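PDB 3LX3: 6-pyruvoyl tetrahydrobiopterin synthase from Plasmodium vivax, which belongs to the 6-pyruvoyl tetrahydropterin synthase family of zinc-binding tunnelling-fold enzymes and forms a six-chain assembly. Local coordinates for residues Gln144-Ile149 with Asn160-Thr165. Numbering follows the deposited sequence.
Sequences QLIEEI and NYMEVT
M162 reaches from its strand to the helix and meets I146 and I149, while L145, next to I146, meets V164, two residues further along the strand. Along M162, CB lies 4.2 Å from I146 CD1. CG leaves anti to the carbonyl carbon (chi1 -68°) and passes I146 CG1 at 4.1 Å. Bends at chi2 and chi3 (-78° and -73°), about the CB-CG and CG-SD bonds, curl the chain so that CE lies against I146 CG1 at 3.9 Å and I149 CD1 at 4.0 Å. M162 and I146 run past each other in opposite directions, whereas I149 comes in at a slant and meets the methyl alone. In this tunnelling fold, helix 134-149 and helix 71-85 pack on one face of the antiparallel sheet, and M162 and V164 point from the strand toward helix 134-149. L145 CD1 makes the closest approach, 3.6 Å from V164 CG2; L145 also touches V78 and V81 of helix 71-85, and L154 of helix 151-156 touches both I149 and M162. The helix and strand axes stand 10.0 Å apart, a gap bridged entirely by buried apolar side chains, with no hydrogen bond across it. Alternate strand residues turn away from the helix: Y161 OH donates at 2.7 Å to E163 OE1, which accepts with its anti lone pair, the one away from the other carboxylate oxygen, and E163 OE2 forms a salt bridge with R57.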
ATOM      1  N   GLN A 144      17.263  -4.385  22.031  1.00 21.45           N
ATOM      2  CA  GLN A 144      16.653  -3.274  22.774  1.00 21.19           C
ATOM      3  C   GLN A 144      15.195  -3.549  23.072  1.00 24.69           C
ATOM      4  O   GLN A 144      14.708  -3.223  24.162  1.00 26.08           O
ATOM      5  CB  GLN A 144      16.783  -1.953  22.026  1.00 24.46           C
ATOM      6  CG  GLN A 144      18.165  -1.378  21.968  1.00 23.88           C
ATOM      7  CD  GLN A 144      18.767  -1.119  23.333  1.00 28.46           C
ATOM      8  OE1 GLN A 144      19.755  -1.738  23.725  1.00 36.03           O
ATOM      9  NE2 GLN A 144      18.124  -0.264  24.082  1.00 31.66           N
ATOM     10  N   LEU A 145      14.496  -4.154  22.117  1.00 21.70           N
ATOM     11  CA  LEU A 145      13.062  -4.440  22.312  1.00 21.61           C
ATOM     12  C   LEU A 145      12.808  -5.486  23.370  1.00 24.21           C
ATOM     13  O   LEU A 145      11.859  -5.383  24.171  1.00 24.66           O
ATOM     14  CB  LEU A 145      12.385  -4.857  21.001  1.00 24.57           C
ATOM     15  CG  LEU A 145      11.942  -3.730  20.089  1.00 27.70           C
ATOM     16  CD1 LEU A 145      11.404  -4.300  18.758  1.00 27.48           C
ATOM     17  CD2 LEU A 145      10.844  -2.876  20.827  1.00 28.50           C
ATOM     18  N   ILE A 146      13.637  -6.520  23.392  1.00 22.77           N
ATOM     19  CA  ILE A 146      13.484  -7.536  24.390  1.00 23.52           C
ATOM     20  C   ILE A 146      13.744  -6.915  25.765  1.00 27.43           C
ATOM     21  O   ILE A 146      13.019  -7.198  26.712  1.00 26.60           O
ATOM     22  CB  ILE A 146      14.399  -8.752  24.088  1.00 24.29           C
ATOM     23  CG1 ILE A 146      13.845  -9.511  22.879  1.00 24.54           C
ATOM     24  CG2 ILE A 146      14.548  -9.645  25.326  1.00 25.61           C
ATOM     25  CD1 ILE A 146      14.857 -10.422  22.241  1.00 22.70           C
ATOM     26  N   GLU A 147      14.743  -6.037  25.863  1.00 25.63           N
ATOM     27  CA  GLU A 147      15.014  -5.340  27.132  1.00 28.79           C
ATOM     28  C   GLU A 147      13.855  -4.444  27.577  1.00 29.29           C
ATOM     29  O   GLU A 147      13.485  -4.417  28.754  1.00 30.54           O
ATOM     30  CB  GLU A 147      16.305  -4.506  27.056  1.00 32.13           C
ATOM     31  CG  GLU A 147      17.592  -5.316  26.995  1.00 43.69           C
ATOM     32  CD  GLU A 147      18.847  -4.477  27.312  1.00 53.89           C
ATOM     33  OE1 GLU A 147      18.757  -3.534  28.137  1.00 59.78           O
ATOM     34  OE2 GLU A 147      19.923  -4.782  26.751  1.00 57.85           O
ATOM     35  N   GLU A 148      13.282  -3.717  26.627  1.00 26.99           N
ATOM     36  CA  GLU A 148      12.211  -2.758  26.930  1.00 27.83           C
ATOM     37  C   GLU A 148      10.889  -3.410  27.276  1.00 29.23           C
ATOM     38  O   GLU A 148      10.182  -2.920  28.172  1.00 29.85           O
ATOM     39  CB  GLU A 148      11.997  -1.790  25.760  1.00 27.74           C
ATOM     40  CG  GLU A 148      13.164  -0.843  25.533  1.00 33.87           C
ATOM     41  CD  GLU A 148      13.171   0.360  26.460  1.00 37.21           C
ATOM     42  OE1 GLU A 148      12.288   0.471  27.335  1.00 37.06           O
ATOM     43  OE2 GLU A 148      14.067   1.218  26.265  1.00 47.54           O
ATOM     44  N   ILE A 149      10.528  -4.477  26.565  1.00 27.43           N
ATOM     45  CA  ILE A 149       9.310  -5.241  26.917  1.00 25.67           C
ATOM     46  C   ILE A 149       9.512  -6.040  28.199  1.00 29.19           C
ATOM     47  O   ILE A 149       8.559  -6.193  28.990  1.00 30.43           O
ATOM     48  CB  ILE A 149       8.828  -6.135  25.747  1.00 24.88           C
ATOM     49  CG1 ILE A 149       8.547  -5.271  24.516  1.00 25.78           C
ATOM     50  CG2 ILE A 149       7.534  -6.917  26.146  1.00 25.92           C
ATOM     51  CD1 ILE A 149       8.378  -6.037  23.173  1.00 26.22           C
ATOM     52  N   ASN A 160       7.879 -17.295  23.140  1.00 22.24           N
ATOM     53  CA  ASN A 160       9.132 -18.026  22.927  1.00 22.09           C
ATOM     54  C   ASN A 160       9.936 -17.664  21.673  1.00 21.93           C
ATOM     55  O   ASN A 160      10.935 -18.311  21.347  1.00 23.97           O
ATOM     56  CB  ASN A 160       8.937 -19.527  23.009  1.00 26.73           C
ATOM     57  CG  ASN A 160       8.176 -20.103  21.853  1.00 30.28           C
ATOM     58  OD1 ASN A 160       7.773 -19.426  20.940  1.00 27.20           O
ATOM     59  ND2 ASN A 160       8.045 -21.420  21.871  1.00 34.71           N
ATOM     60  N   TYR A 161       9.501 -16.602  20.996  1.00 19.80           N
ATOM     61  CA  TYR A 161      10.132 -16.191  19.749  1.00 20.61           C
ATOM     62  C   TYR A 161       9.866 -14.723  19.514  1.00 19.44           C
ATOM     63  O   TYR A 161       8.721 -14.269  19.625  1.00 20.27           O
ATOM     64  CB  TYR A 161       9.530 -16.992  18.608  1.00 22.03           C
ATOM     65  CG  TYR A 161      10.086 -16.703  17.236  1.00 20.69           C
ATOM     66  CD1 TYR A 161      11.251 -17.332  16.790  1.00 26.71           C
ATOM     67  CD2 TYR A 161       9.438 -15.845  16.381  1.00 20.94           C
ATOM     68  CE1 TYR A 161      11.749 -17.064  15.494  1.00 25.04           C
ATOM     69  CE2 TYR A 161       9.935 -15.573  15.092  1.00 23.04           C
ATOM     70  CZ  TYR A 161      11.072 -16.207  14.670  1.00 24.25           C
ATOM     71  OH  TYR A 161      11.613 -15.963  13.431  1.00 25.61           O
ATOM     72  N   MET A 162      10.945 -13.976  19.211  1.00 19.54           N
ATOM     73  CA  MET A 162      10.881 -12.539  18.941  1.00 19.14           C
ATOM     74  C   MET A 162      11.644 -12.297  17.653  1.00 19.21           C
ATOM     75  O   MET A 162      12.714 -12.868  17.452  1.00 19.73           O
ATOM     76  CB  MET A 162      11.548 -11.747  20.079  1.00 21.12           C
ATOM     77  CG  MET A 162      10.758 -11.827  21.389  1.00 21.79           C
ATOM     78  SD  MET A 162       9.352 -10.749  21.367  1.00 23.82           S
ATOM     79  CE  MET A 162      10.182  -9.185  21.532  1.00 21.40           C
ATOM     80  N   GLU A 163      11.054 -11.483  16.781  1.00 19.21           N
ATOM     81  CA  GLU A 163      11.626 -11.250  15.446  1.00 18.43           C
ATOM     82  C   GLU A 163      11.368  -9.817  15.008  1.00 17.16           C
ATOM     83  O   GLU A 163      10.245  -9.317  15.056  1.00 20.12           O
ATOM     84  CB  GLU A 163      10.997 -12.223  14.452  1.00 20.14           C
ATOM     85  CG  GLU A 163      11.372 -12.014  12.998  1.00 20.66           C
ATOM     86  CD  GLU A 163      10.428 -12.760  12.060  1.00 21.08           C
ATOM     87  OE1 GLU A 163      10.508 -14.002  12.029  1.00 27.91           O
ATOM     88  OE2 GLU A 163       9.691 -12.087  11.334  1.00 23.64           O
ATOM     89  N   VAL A 164      12.432  -9.137  14.600  1.00 16.60           N
ATOM     90  CA  VAL A 164      12.373  -7.788  14.089  1.00 17.29           C
ATOM     91  C   VAL A 164      12.742  -7.736  12.614  1.00 17.31           C
ATOM     92  O   VAL A 164      13.698  -8.391  12.173  1.00 18.34           O
ATOM     93  CB  VAL A 164      13.351  -6.875  14.901  1.00 20.37           C
ATOM     94  CG1 VAL A 164      13.766  -5.633  14.183  1.00 25.49           C
ATOM     95  CG2 VAL A 164      12.736  -6.567  16.299  1.00 21.79           C
ATOM     96  N   THR A 165      11.965  -6.952  11.862  1.00 16.93           N
ATOM     97  CA  THR A 165      12.267  -6.598  10.481  1.00 17.04           C
ATOM     98  C   THR A 165      12.530  -5.107  10.455  1.00 17.94           C
ATOM     99  O   THR A 165      11.725  -4.323  10.923  1.00 20.46           O
ATOM    100  CB  THR A 165      11.129  -6.986   9.525  1.00 17.78           C
ATOM    101  OG1 THR A 165      10.931  -8.412   9.611  1.00 19.79           O
ATOM    102  CG2 THR A 165      11.486  -6.580   8.105  1.00 19.07           C
TER